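Lipid-transfer protein (Thermomonospora curvata, PDB 6OK1) is a bacterial member of the thiolase superfamily, named a lipid-transfer protein, whose family members share a layered alpha/beta fold. Local coordinates at residues 6-11 against 240-245; 105-110 against 224-229; 151-156 against 206-211. All blocks are in the same frame, centred on the assembly; numbering follows the deposited sequence.

Contacts 1 and 2 lie side by side in one mixed sheet: strand 219-228 of contact 2 is the neighbour of strand 8-15 of contact 1. Their centres are 11 Å apart, and they touch where Gly6 O meets Thr229 OG1 and where Ala9 N pairs with Val227 O. Together they run the sheet from 104-112 through 219-228 and 8-15 to 240-248, as in thiolases, where the two halves probably meet side by side. Contact 3 falls, along the chain, between the two segments of contact 2, which themselves lie between those of contact 1. Yet it sits across the chain's centre, about 34 Å from contact 2 between centres, against the chain of another protein.

Contact 1 of 3, residues 6-11 against 240-245; sequences GAAAIA and ALIWGA
Ala8, Ile10 and Ile242 interlock on one face of an antiparallel strand pair that forms a seam of the thiolase fold: 8-15 runs beside 240-248, and the short segments make an angle of 143°. The bump is the Ile242 CD1 methyl. It drops into the notch between two residues of the opposite strand, with Ala8 CB at 4.2 Å and Ile10 CG1 at 4.1 Å. Ile242 gets there because its CG1 branch stands beside the backbone N, anti to the carbonyl carbon (chi1 -61°), and then extends almost fully, crossing the Ile10 side chain at about a right angle. On this same face Ala240 CB lies opposite Ile10 CB, and Val90, Ala94 and Val97 of helix 86-98 pack over Ile242 and Ala8.

The other face carries the Ala9-Leu241 pair, where the small Ala9 methyl fits close over the neighbouring strand: Ala9 CB sits 3.4 Å from Ala240 O, with Leu241 CA just behind and Leu241 CD1 alongside. Backbone bonds knit the pair: Ile242 N gives to Ala8 O at 2.9 Å, while Ile10 and Ala240 bond to each other both ways. Towards Gly6 the ladder frays. Ile242 O takes the Gly6 N-H at 2.9 Å from above its carbonyl plane, and also a hydrogen from a water that accepts from Ala8 N at 3.0 Å. Just beyond, Trp243 and Gly244 both face Ile386 in a classic beta bulge. The indole then folds back over Gly6, whose lack of a side chain permits a close lid, and it also meets Arg391 in a cation-pi contact. Gly6 CA makes a CH-pi contact over the six-membered ring of Trp243, 3.7 Å from its centroid and 20° off the ring normal.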
ATOM      1  N   GLY A   6     -19.612  15.961   2.863  1.00 27.16           N
ATOM      2  CA  GLY A   6     -19.969  16.648   4.081  1.00 28.56           C
ATOM      3  C   GLY A   6     -20.136  15.766   5.294  1.00 28.38           C
ATOM      4  O   GLY A   6     -20.355  16.288   6.393  1.00 30.15           O
ATOM      5  N   ALA A   7     -20.022  14.446   5.140  1.00 28.90           N
ATOM      6  CA  ALA A   7     -20.276  13.542   6.263  1.00 28.89           C
ATOM      7  C   ALA A   7     -19.147  13.568   7.281  1.00 29.21           C
ATOM      8  O   ALA A   7     -19.376  13.314   8.473  1.00 27.68           O
ATOM      9  CB  ALA A   7     -20.480  12.119   5.748  1.00 29.63           C
ATOM     10  N   ALA A   8     -17.924  13.838   6.835  1.00 26.94           N
ATOM     11  CA  ALA A   8     -16.758  13.817   7.697  1.00 25.52           C
ATOM     12  C   ALA A   8     -16.035  15.149   7.635  1.00 24.58           C
ATOM     13  O   ALA A   8     -16.210  15.945   6.704  1.00 28.89           O
ATOM     14  CB  ALA A   8     -15.777  12.705   7.278  1.00 25.60           C
ATOM     15  N   ALA A   9     -15.184  15.376   8.628  1.00 25.55           N
ATOM     16  CA  ALA A   9     -14.460  16.623   8.686  1.00 23.29           C
ATOM     17  C   ALA A   9     -13.079  16.423   9.306  1.00 26.47           C
ATOM     18  O   ALA A   9     -12.886  15.536  10.137  1.00 25.88           O
ATOM     19  CB  ALA A   9     -15.252  17.645   9.514  1.00 28.91           C
ATOM     20  N   ILE A  10     -12.149  17.307   8.955  1.00 28.33           N
ATOM     21  CA  ILE A  10     -10.847  17.360   9.612  1.00 24.68           C
ATOM     22  C   ILE A  10     -10.950  18.253  10.837  1.00 32.76           C
ATOM     23  O   ILE A  10     -11.252  19.451  10.743  1.00 29.41           O
ATOM     24  CB  ILE A  10      -9.744  17.857   8.668  1.00 26.66           C
ATOM     25  CG1 ILE A  10      -9.596  16.908   7.469  1.00 24.15           C
ATOM     26  CG2 ILE A  10      -8.420  17.960   9.443  1.00 27.80           C
ATOM     27  CD1 ILE A  10      -8.605  17.367   6.432  1.00 25.44           C
ATOM     28  N   ALA A  11     -10.678  17.661  11.986  1.00 26.85           N
ATOM     29  CA  ALA A  11     -10.788  18.327  13.264  1.00 27.50           C
ATOM     30  C   ALA A  11      -9.449  18.598  13.909  1.00 29.33           C
ATOM     31  O   ALA A  11      -9.382  19.415  14.829  1.00 28.82           O
ATOM     32  CB  ALA A  11     -11.627  17.480  14.225  1.00 26.61           C
ATOM     33  N   ALA A 240     -13.372  21.472   9.429  1.00 30.10           N
ATOM     34  CA  ALA A 240     -13.062  21.639   8.019  1.00 31.91           C
ATOM     35  C   ALA A 240     -13.778  20.484   7.327  1.00 31.80           C
ATOM     36  O   ALA A 240     -13.286  19.362   7.308  1.00 26.55           O
ATOM     37  CB  ALA A 240     -11.556  21.625   7.773  1.00 30.26           C
ATOM     38  N   LEU A 241     -14.981  20.740   6.824  1.00 25.09           N
ATOM     39  CA  LEU A 241     -15.786  19.650   6.311  1.00 23.91           C
ATOM     40  C   LEU A 241     -15.202  19.160   5.001  1.00 25.45           C
ATOM     41  O   LEU A 241     -14.740  19.951   4.173  1.00 29.68           O
ATOM     42  CB  LEU A 241     -17.228  20.106   6.078  1.00 27.71           C
ATOM     43  CG  LEU A 241     -18.187  19.959   7.266  1.00 34.51           C
ATOM     44  CD1 LEU A 241     -17.745  20.808   8.440  1.00 39.38           C
ATOM     45  CD2 LEU A 241     -19.582  20.351   6.813  1.00 33.42           C
ATOM     46  N   ILE A 242     -15.276  17.853   4.803  1.00 28.29           N
ATOM     47  CA  ILE A 242     -14.799  17.226   3.582  1.00 25.63           C
ATOM     48  C   ILE A 242     -16.002  17.171   2.640  1.00 27.07           C
ATOM     49  O   ILE A 242     -16.761  16.199   2.604  1.00 28.57           O
ATOM     50  CB  ILE A 242     -14.182  15.858   3.862  1.00 23.93           C
ATOM     51  CG1 ILE A 242     -12.980  16.037   4.801  1.00 25.98           C
ATOM     52  CG2 ILE A 242     -13.729  15.219   2.594  1.00 25.63           C
ATOM     53  CD1 ILE A 242     -12.580  14.760   5.547  1.00 24.48           C
ATOM     54  N   TRP A 243     -16.155  18.237   1.852  1.00 26.65           N
ATOM     55  CA  TRP A 243     -17.243  18.342   0.883  1.00 26.08           C
ATOM     56  C   TRP A 243     -16.951  17.622  -0.421  1.00 30.41           C
ATOM     57  O   TRP A 243     -17.886  17.175  -1.102  1.00 28.03           O
ATOM     58  CB  TRP A 243     -17.542  19.800   0.572  1.00 25.99           C
ATOM     59  CG  TRP A 243     -18.402  20.401   1.624  1.00 33.63           C
ATOM     60  CD1 TRP A 243     -18.080  21.415   2.456  1.00 31.01           C
ATOM     61  CD2 TRP A 243     -19.728  19.976   1.991  1.00 28.28           C
ATOM     62  NE1 TRP A 243     -19.138  21.694   3.308  1.00 35.66           N
ATOM     63  CE2 TRP A 243     -20.158  20.817   3.044  1.00 32.47           C
ATOM     64  CE3 TRP A 243     -20.594  18.990   1.522  1.00 36.09           C
ATOM     65  CZ2 TRP A 243     -21.401  20.687   3.638  1.00 45.06           C
ATOM     66  CZ3 TRP A 243     -21.847  18.869   2.114  1.00 40.25           C
ATOM     67  CH2 TRP A 243     -22.230  19.708   3.164  1.00 34.43           C
ATOM     68  N   GLY A 244     -15.685  17.526  -0.792  1.00 28.78           N
ATOM     69  CA  GLY A 244     -15.280  16.706  -1.906  1.00 21.78           C
ATOM     70  C   GLY A 244     -14.012  15.963  -1.558  1.00 23.76           C
ATOM     71  O   GLY A 244     -13.121  16.502  -0.889  1.00 24.72           O
ATOM     72  N   ALA A 245     -13.943  14.721  -2.001  1.00 22.35           N
ATOM     73  CA  ALA A 245     -12.746  13.897  -1.825  1.00 21.14           C
ATOM     74  C   ALA A 245     -12.748  12.887  -2.947  1.00 22.64           C
ATOM     75  O   ALA A 245     -13.703  12.117  -3.069  1.00 23.50           O
ATOM     76  CB  ALA A 245     -12.751  13.199  -0.465  1.00 22.10           C
TER
HETATM   77  O   HOH W   1     -16.978  13.774   4.034  1.00 26.95           O

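Contact 2 of 3, residues 105-110 against 224-229; sequences VVCYRA and LVVVST
With CG1 anti to the backbone N in both Val106 (chi1 -172°) and Val225 (174°), each CG2 is left beside the backbone N, and the two CG2 methyls meet at 4.1 Å across a non-hydrogen-bonded antiparallel pair. The other Val106 branch, CG1, lies 3.6 Å from Leu224 O. On the opposite face the Cys107 thiol is also turned beside its own backbone N, which carries SG diagonally along the ladder to within 4.3 Å of Val226 CG2, while Cys107 CB looks across at Leu224 CB.

The hydrogen-bonded pairs flank Val106 and Val225. Val105 and Val226 exchange two backbone bonds, and the one from Val105 N to Val226 O, 3.0 Å long, is almost straight at 176°. Cys107 N gives to Leu224 O at 2.8 Å and Leu224 N returns a more bent bond to Cys107 O. Between the pairs Val106 CA sends a CA-H...O contact to Leu224 O at 3.3 Å.

Helix 86-98 packs on the face of Val105, Cys107 and Val226 through Ala93. On the other face Val106 touches Val48, which is one of the residues at the sodium ion, with Ile70 and Glu72, and Val225 meets Ala37 of helix 26-40. Side chains thus bring apolar bulk and one thiol, and the polarity buried between these central strands is met by backbone pairing.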
ATOM      1  N   VAL A 105     -10.120   8.668  12.572  1.00 24.23           N
ATOM      2  CA  VAL A 105      -9.093   8.164  11.666  1.00 21.71           C
ATOM      3  C   VAL A 105      -7.979   9.192  11.603  1.00 21.90           C
ATOM      4  O   VAL A 105      -8.241  10.384  11.413  1.00 25.97           O
ATOM      5  CB  VAL A 105      -9.658   7.866  10.271  1.00 24.98           C
ATOM      6  CG1 VAL A 105      -8.565   7.229   9.392  1.00 21.94           C
ATOM      7  CG2 VAL A 105     -10.899   6.936  10.392  1.00 23.47           C
ATOM      8  N   VAL A 106      -6.737   8.744  11.752  1.00 22.18           N
ATOM      9  CA  VAL A 106      -5.583   9.620  11.569  1.00 20.41           C
ATOM     10  C   VAL A 106      -4.875   9.273  10.265  1.00 23.60           C
ATOM     11  O   VAL A 106      -4.516   8.120  10.036  1.00 21.56           O
ATOM     12  CB  VAL A 106      -4.614   9.542  12.759  1.00 21.27           C
ATOM     13  CG1 VAL A 106      -3.545  10.588  12.623  1.00 24.57           C
ATOM     14  CG2 VAL A 106      -5.381   9.754  14.077  1.00 25.96           C
ATOM     15  N   CYS A 107      -4.677  10.280   9.419  1.00 22.27           N
ATOM     16  CA  CYS A 107      -3.928  10.160   8.179  1.00 19.86           C
ATOM     17  C   CYS A 107      -2.552  10.771   8.408  1.00 19.94           C
ATOM     18  O   CYS A 107      -2.462  11.866   8.960  1.00 23.94           O
ATOM     19  CB  CYS A 107      -4.640  10.896   7.039  1.00 25.53           C
ATOM     20  SG  CYS A 107      -6.392  10.526   6.900  1.00 24.49           S
ATOM     21  N   TYR A 108      -1.479  10.073   8.002  1.00 21.31           N
ATOM     22  CA  TYR A 108      -0.145  10.585   8.319  1.00 22.26           C
ATOM     23  C   TYR A 108       0.880  10.227   7.249  1.00 22.00           C
ATOM     24  O   TYR A 108       0.691   9.318   6.442  1.00 22.69           O
ATOM     25  CB  TYR A 108       0.344  10.064   9.686  1.00 22.88           C
ATOM     26  CG  TYR A 108       0.564   8.559   9.746  1.00 24.28           C
ATOM     27  CD1 TYR A 108      -0.468   7.708  10.067  1.00 25.56           C
ATOM     28  CD2 TYR A 108       1.810   7.996   9.492  1.00 20.84           C
ATOM     29  CE1 TYR A 108      -0.267   6.332  10.121  1.00 19.96           C
ATOM     30  CE2 TYR A 108       2.007   6.618   9.533  1.00 21.74           C
ATOM     31  CZ  TYR A 108       0.967   5.809   9.860  1.00 24.18           C
ATOM     32  OH  TYR A 108       1.122   4.459   9.912  1.00 23.62           O
ATOM     33  N   ARG A 109       1.990  10.967   7.271  1.00 20.21           N
ATOM     34  CA  ARG A 109       3.169  10.673   6.478  1.00 20.05           C
ATOM     35  C   ARG A 109       4.340  11.289   7.217  1.00 22.49           C
ATOM     36  O   ARG A 109       4.266  12.449   7.630  1.00 22.36           O
ATOM     37  CB  ARG A 109       3.053  11.249   5.055  1.00 21.20           C
ATOM     38  CG  ARG A 109       4.156  10.838   4.094  1.00 19.55           C
ATOM     39  CD  ARG A 109       3.999   9.405   3.642  1.00 21.56           C
ATOM     40  NE  ARG A 109       4.987   9.050   2.623  1.00 23.45           N
ATOM     41  CZ  ARG A 109       6.156   8.465   2.845  1.00 23.06           C
ATOM     42  NH1 ARG A 109       6.542   8.098   4.069  1.00 23.38           N
ATOM     43  NH2 ARG A 109       6.970   8.237   1.809  1.00 24.30           N
ATOM     44  N   ALA A 110       5.409  10.524   7.388  1.00 20.05           N
ATOM     45  CA  ALA A 110       6.611  11.071   8.007  1.00 20.25           C
ATOM     46  C   ALA A 110       7.850  10.406   7.434  1.00 22.72           C
ATOM     47  O   ALA A 110       7.863   9.194   7.200  1.00 23.54           O
ATOM     48  CB  ALA A 110       6.578  10.892   9.533  1.00 22.26           C
ATOM     49  N   LEU A 224      -3.258  14.252  10.285  1.00 21.82           N
ATOM     50  CA  LEU A 224      -4.580  14.864  10.141  1.00 25.75           C
ATOM     51  C   LEU A 224      -5.591  13.933  10.795  1.00 24.38           C
ATOM     52  O   LEU A 224      -5.554  12.733  10.532  1.00 23.63           O
ATOM     53  CB  LEU A 224      -4.957  15.046   8.664  1.00 23.38           C
ATOM     54  CG  LEU A 224      -3.928  15.699   7.738  1.00 27.46           C
ATOM     55  CD1 LEU A 224      -4.233  15.401   6.300  1.00 24.78           C
ATOM     56  CD2 LEU A 224      -3.882  17.208   7.936  1.00 25.80           C
ATOM     57  N   VAL A 225      -6.508  14.483  11.608  1.00 22.81           N
ATOM     58  CA  VAL A 225      -7.542  13.710  12.301  1.00 24.67           C
ATOM     59  C   VAL A 225      -8.887  13.946  11.622  1.00 23.84           C
ATOM     60  O   VAL A 225      -9.341  15.089  11.503  1.00 26.00           O
ATOM     61  CB  VAL A 225      -7.628  14.095  13.789  1.00 27.55           C
ATOM     62  CG1 VAL A 225      -8.806  13.401  14.451  1.00 28.63           C
ATOM     63  CG2 VAL A 225      -6.351  13.701  14.489  1.00 26.14           C
ATOM     64  N   VAL A 226      -9.542  12.861  11.216  1.00 23.83           N
ATOM     65  CA  VAL A 226     -10.825  12.924  10.520  1.00 23.09           C
ATOM     66  C   VAL A 226     -11.867  12.263  11.410  1.00 26.85           C
ATOM     67  O   VAL A 226     -11.639  11.164  11.928  1.00 25.95           O
ATOM     68  CB  VAL A 226     -10.733  12.229   9.145  1.00 24.34           C
ATOM     69  CG1 VAL A 226     -12.104  12.198   8.413  1.00 26.94           C
ATOM     70  CG2 VAL A 226      -9.693  12.943   8.259  1.00 25.78           C
ATOM     71  N   VAL A 227     -13.011  12.933  11.589  1.00 24.32           N
ATOM     72  CA  VAL A 227     -14.127  12.402  12.363  1.00 24.55           C
ATOM     73  C   VAL A 227     -15.418  12.725  11.623  1.00 29.65           C
ATOM     74  O   VAL A 227     -15.414  13.420  10.602  1.00 29.53           O
ATOM     75  CB  VAL A 227     -14.168  12.993  13.793  1.00 24.50           C
ATOM     76  CG1 VAL A 227     -12.964  12.571  14.570  1.00 26.65           C
ATOM     77  CG2 VAL A 227     -14.240  14.492  13.725  1.00 30.22           C
ATOM     78  N   SER A 228     -16.553  12.262  12.163  1.00 27.91           N
ATOM     79  CA  SER A 228     -17.807  12.698  11.575  1.00 27.05           C
ATOM     80  C   SER A 228     -17.974  14.202  11.773  1.00 27.48           C
ATOM     81  O   SER A 228     -17.456  14.797  12.724  1.00 32.69           O
ATOM     82  CB  SER A 228     -18.994  11.955  12.194  1.00 31.00           C
ATOM     83  OG  SER A 228     -19.197  12.396  13.522  1.00 30.76           O
ATOM     84  N   THR A 229     -18.721  14.826  10.868  1.00 32.30           N
ATOM     85  CA  THR A 229     -18.992  16.246  11.025  1.00 28.69           C
ATOM     86  C   THR A 229     -19.727  16.524  12.340  1.00 34.17           C
ATOM     87  O   THR A 229     -19.422  17.508  13.023  1.00 31.08           O
ATOM     88  CB  THR A 229     -19.768  16.757   9.805  1.00 34.74           C
ATOM     89  OG1 THR A 229     -18.921  16.670   8.640  1.00 32.24           O
ATOM     90  CG2 THR A 229     -20.184  18.195   9.984  1.00 33.61           C
TER

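Contact 3 of 3, residues 151-156 against 206-211; sequences WVAMFA and VEPLHL
The Ala153 methyl projects from helix 148-163 into a cup formed by all four residues from Val206 to Leu209. Val206 CG2 and Glu207 O each lie 3.7 Å from Ala153 CB, Leu209 CD1 comes to 3.8 Å, and Pro208 CD completes the wall. Val206 has its CG1 wedged between backbone N and carbonyl carbon (chi1 46°), so that CG2, anti to the backbone N, comes nearest the Ala153 methyl and CG1 lies close behind.

One turn further on, Ala156 CB rests against Pro208 CG at 3.7 Å and reaches Leu209 CD1 as well. Leu209 thus lays one methyl along both alanines, and its other, CD2, goes to Val152 CG1 at 4.3 Å. Pro208 also leans on the helix backbone, its CD 3.7 Å from Ala153 O, and packs on Met160 beyond. No hydrogen bond crosses: small residues on one helix side let the loop come close.

The loop keeps its shape through a cis peptide before Pro208 and a 2.7 Å bond from Leu209 N to Val206 O. Its outer side faces the chain of another protein in the assembly: Val206 and Glu207 pair in an antiparallel ladder with a strand of that chain, and Glu207 OE2 hydrogen-bonds to a polar side chain there. The cis-proline in third place, with the closing bond from Leu209 to Val206, is the signature of a type VI beta turn, here wedged between a helix and the interface with that protein.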
ATOM      1  N   TRP A 151      11.308  13.845 -15.655  1.00 19.81           N
ATOM      2  CA  TRP A 151      10.008  13.324 -16.057  1.00 17.35           C
ATOM      3  C   TRP A 151       9.007  14.455 -16.243  1.00 20.97           C
ATOM      4  O   TRP A 151       8.210  14.427 -17.184  1.00 21.36           O
ATOM      5  CB  TRP A 151       9.498  12.281 -15.039  1.00 17.94           C
ATOM      6  CG  TRP A 151      10.385  11.124 -14.916  1.00 17.21           C
ATOM      7  CD1 TRP A 151      11.188  10.620 -15.875  1.00 21.36           C
ATOM      8  CD2 TRP A 151      10.632  10.338 -13.726  1.00 18.41           C
ATOM      9  NE1 TRP A 151      11.931   9.564 -15.367  1.00 22.11           N
ATOM     10  CE2 TRP A 151      11.594   9.370 -14.060  1.00 21.91           C
ATOM     11  CE3 TRP A 151      10.119  10.369 -12.420  1.00 23.38           C
ATOM     12  CZ2 TRP A 151      12.072   8.446 -13.145  1.00 22.29           C
ATOM     13  CZ3 TRP A 151      10.582   9.443 -11.509  1.00 25.98           C
ATOM     14  CH2 TRP A 151      11.563   8.501 -11.875  1.00 23.64           C
ATOM     15  N   VAL A 152       9.046  15.463 -15.361  1.00 20.81           N
ATOM     16  CA  VAL A 152       8.154  16.612 -15.449  1.00 20.67           C
ATOM     17  C   VAL A 152       8.551  17.489 -16.622  1.00 19.37           C
ATOM     18  O   VAL A 152       7.695  18.042 -17.328  1.00 19.49           O
ATOM     19  CB  VAL A 152       8.161  17.406 -14.123  1.00 21.16           C
ATOM     20  CG1 VAL A 152       7.426  18.754 -14.276  1.00 23.83           C
ATOM     21  CG2 VAL A 152       7.511  16.583 -12.989  1.00 23.52           C
ATOM     22  N   ALA A 153       9.855  17.632 -16.847  1.00 19.68           N
ATOM     23  CA  ALA A 153      10.340  18.509 -17.909  1.00 20.12           C
ATOM     24  C   ALA A 153       9.832  18.070 -19.265  1.00 21.19           C
ATOM     25  O   ALA A 153       9.566  18.916 -20.129  1.00 19.41           O
ATOM     26  CB  ALA A 153      11.851  18.541 -17.893  1.00 20.98           C
ATOM     27  N   MET A 154       9.645  16.760 -19.465  1.00 19.04           N
ATOM     28  CA  MET A 154       9.148  16.274 -20.743  1.00 20.00           C
ATOM     29  C   MET A 154       7.748  16.799 -21.040  1.00 19.25           C
ATOM     30  O   MET A 154       7.442  17.176 -22.189  1.00 20.55           O
ATOM     31  CB  MET A 154       9.173  14.743 -20.757  1.00 22.40           C
ATOM     32  CG  MET A 154       9.001  14.150 -22.148  1.00 23.09           C
ATOM     33  SD  MET A 154      10.406  14.393 -23.227  1.00 20.32           S
ATOM     34  CE  MET A 154      11.500  13.116 -22.603  1.00 21.20           C
ATOM     35  N   PHE A 155       6.895  16.881 -20.016  1.00 19.67           N
ATOM     36  CA  PHE A 155       5.582  17.496 -20.172  1.00 21.41           C
ATOM     37  C   PHE A 155       5.695  19.003 -20.370  1.00 21.59           C
ATOM     38  O   PHE A 155       5.013  19.589 -21.221  1.00 22.98           O
ATOM     39  CB  PHE A 155       4.713  17.245 -18.937  1.00 19.27           C
ATOM     40  CG  PHE A 155       4.359  15.807 -18.708  1.00 20.35           C
ATOM     41  CD1 PHE A 155       3.606  15.096 -19.654  1.00 24.20           C
ATOM     42  CD2 PHE A 155       4.717  15.168 -17.532  1.00 22.30           C
ATOM     43  CE1 PHE A 155       3.263  13.782 -19.434  1.00 20.65           C
ATOM     44  CE2 PHE A 155       4.344  13.845 -17.295  1.00 26.67           C
ATOM     45  CZ  PHE A 155       3.615  13.162 -18.254  1.00 21.66           C
ATOM     46  N   ALA A 156       6.495  19.656 -19.535  1.00 22.33           N
ATOM     47  CA  ALA A 156       6.567  21.116 -19.571  1.00 21.65           C
ATOM     48  C   ALA A 156       7.004  21.622 -20.946  1.00 23.66           C
ATOM     49  O   ALA A 156       6.460  22.610 -21.461  1.00 25.05           O
ATOM     50  CB  ALA A 156       7.531  21.588 -18.482  1.00 22.92           C
ATOM     51  N   VAL A 206      17.118  20.640 -15.665  1.00 23.09           N
ATOM     52  CA  VAL A 206      16.763  19.970 -16.913  1.00 22.00           C
ATOM     53  C   VAL A 206      15.807  20.893 -17.651  1.00 20.12           C
ATOM     54  O   VAL A 206      14.724  21.207 -17.139  1.00 22.01           O
ATOM     55  CB  VAL A 206      16.130  18.585 -16.670  1.00 23.81           C
ATOM     56  CG1 VAL A 206      15.063  18.616 -15.564  1.00 22.69           C
ATOM     57  CG2 VAL A 206      15.539  18.022 -17.964  1.00 21.61           C
ATOM     58  N   GLU A 207      16.223  21.375 -18.820  1.00 21.57           N
ATOM     59  CA  GLU A 207      15.395  22.338 -19.519  1.00 21.03           C
ATOM     60  C   GLU A 207      14.020  21.723 -19.736  1.00 23.11           C
ATOM     61  O   GLU A 207      13.933  20.561 -20.162  1.00 24.78           O
ATOM     62  CB  GLU A 207      15.999  22.737 -20.868  1.00 22.92           C
ATOM     63  CG  GLU A 207      17.369  23.414 -20.742  1.00 29.79           C
ATOM     64  CD  GLU A 207      17.908  23.893 -22.093  1.00 29.15           C
ATOM     65  OE1 GLU A 207      17.135  24.487 -22.869  1.00 41.04           O
ATOM     66  OE2 GLU A 207      19.083  23.636 -22.394  1.00 29.03           O
ATOM     67  N   PRO A 208      12.930  22.468 -19.501  1.00 22.65           N
ATOM     68  CA  PRO A 208      12.877  23.918 -19.217  1.00 20.98           C
ATOM     69  C   PRO A 208      12.798  24.303 -17.741  1.00 25.57           C
ATOM     70  O   PRO A 208      12.224  25.349 -17.419  1.00 26.41           O
ATOM     71  CB  PRO A 208      11.598  24.336 -19.928  1.00 24.05           C
ATOM     72  CG  PRO A 208      10.684  23.142 -19.695  1.00 25.36           C
ATOM     73  CD  PRO A 208      11.591  21.949 -19.853  1.00 24.48           C
ATOM     74  N   LEU A 209      13.328  23.468 -16.855  1.00 21.80           N
ATOM     75  CA  LEU A 209      13.243  23.698 -15.410  1.00 19.54           C
ATOM     76  C   LEU A 209      14.565  24.244 -14.872  1.00 22.27           C
ATOM     77  O   LEU A 209      15.613  23.600 -15.004  1.00 23.61           O
ATOM     78  CB  LEU A 209      12.885  22.410 -14.662  1.00 21.85           C
ATOM     79  CG  LEU A 209      11.414  21.995 -14.679  1.00 26.60           C
ATOM     80  CD1 LEU A 209      10.896  21.762 -16.070  1.00 29.90           C
ATOM     81  CD2 LEU A 209      11.233  20.747 -13.840  1.00 29.54           C
ATOM     82  N   HIS A 210      14.486  25.396 -14.209  1.00 22.00           N
ATOM     83  CA  HIS A 210      15.567  25.966 -13.425  1.00 23.42           C
ATOM     84  C   HIS A 210      15.623  25.300 -12.050  1.00 23.26           C
ATOM     85  O   HIS A 210      14.669  24.676 -11.590  1.00 22.81           O
ATOM     86  CB  HIS A 210      15.341  27.469 -13.222  1.00 21.66           C
ATOM     87  CG  HIS A 210      15.426  28.293 -14.473  1.00 22.47           C
ATOM     88  ND1 HIS A 210      16.572  28.968 -14.830  1.00 24.82           N
ATOM     89  CD2 HIS A 210      14.504  28.596 -15.417  1.00 24.58           C
ATOM     90  CE1 HIS A 210      16.361  29.633 -15.955  1.00 29.74           C
ATOM     91  NE2 HIS A 210      15.119  29.406 -16.346  1.00 22.77           N
ATOM     92  N   LEU A 211      16.718  25.549 -11.341  1.00 23.91           N
ATOM     93  CA  LEU A 211      16.806  25.116  -9.947  1.00 22.43           C
ATOM     94  C   LEU A 211      15.609  25.598  -9.130  1.00 20.68           C
ATOM     95  O   LEU A 211      15.029  24.832  -8.354  1.00 21.85           O
ATOM     96  CB  LEU A 211      18.110  25.634  -9.359  1.00 22.45           C
ATOM     97  CG  LEU A 211      18.329  25.336  -7.888  1.00 25.23           C
ATOM     98  CD1 LEU A 211      18.275  23.851  -7.620  1.00 31.33           C
ATOM     99  CD2 LEU A 211      19.668  25.887  -7.500  1.00 37.33           C
TER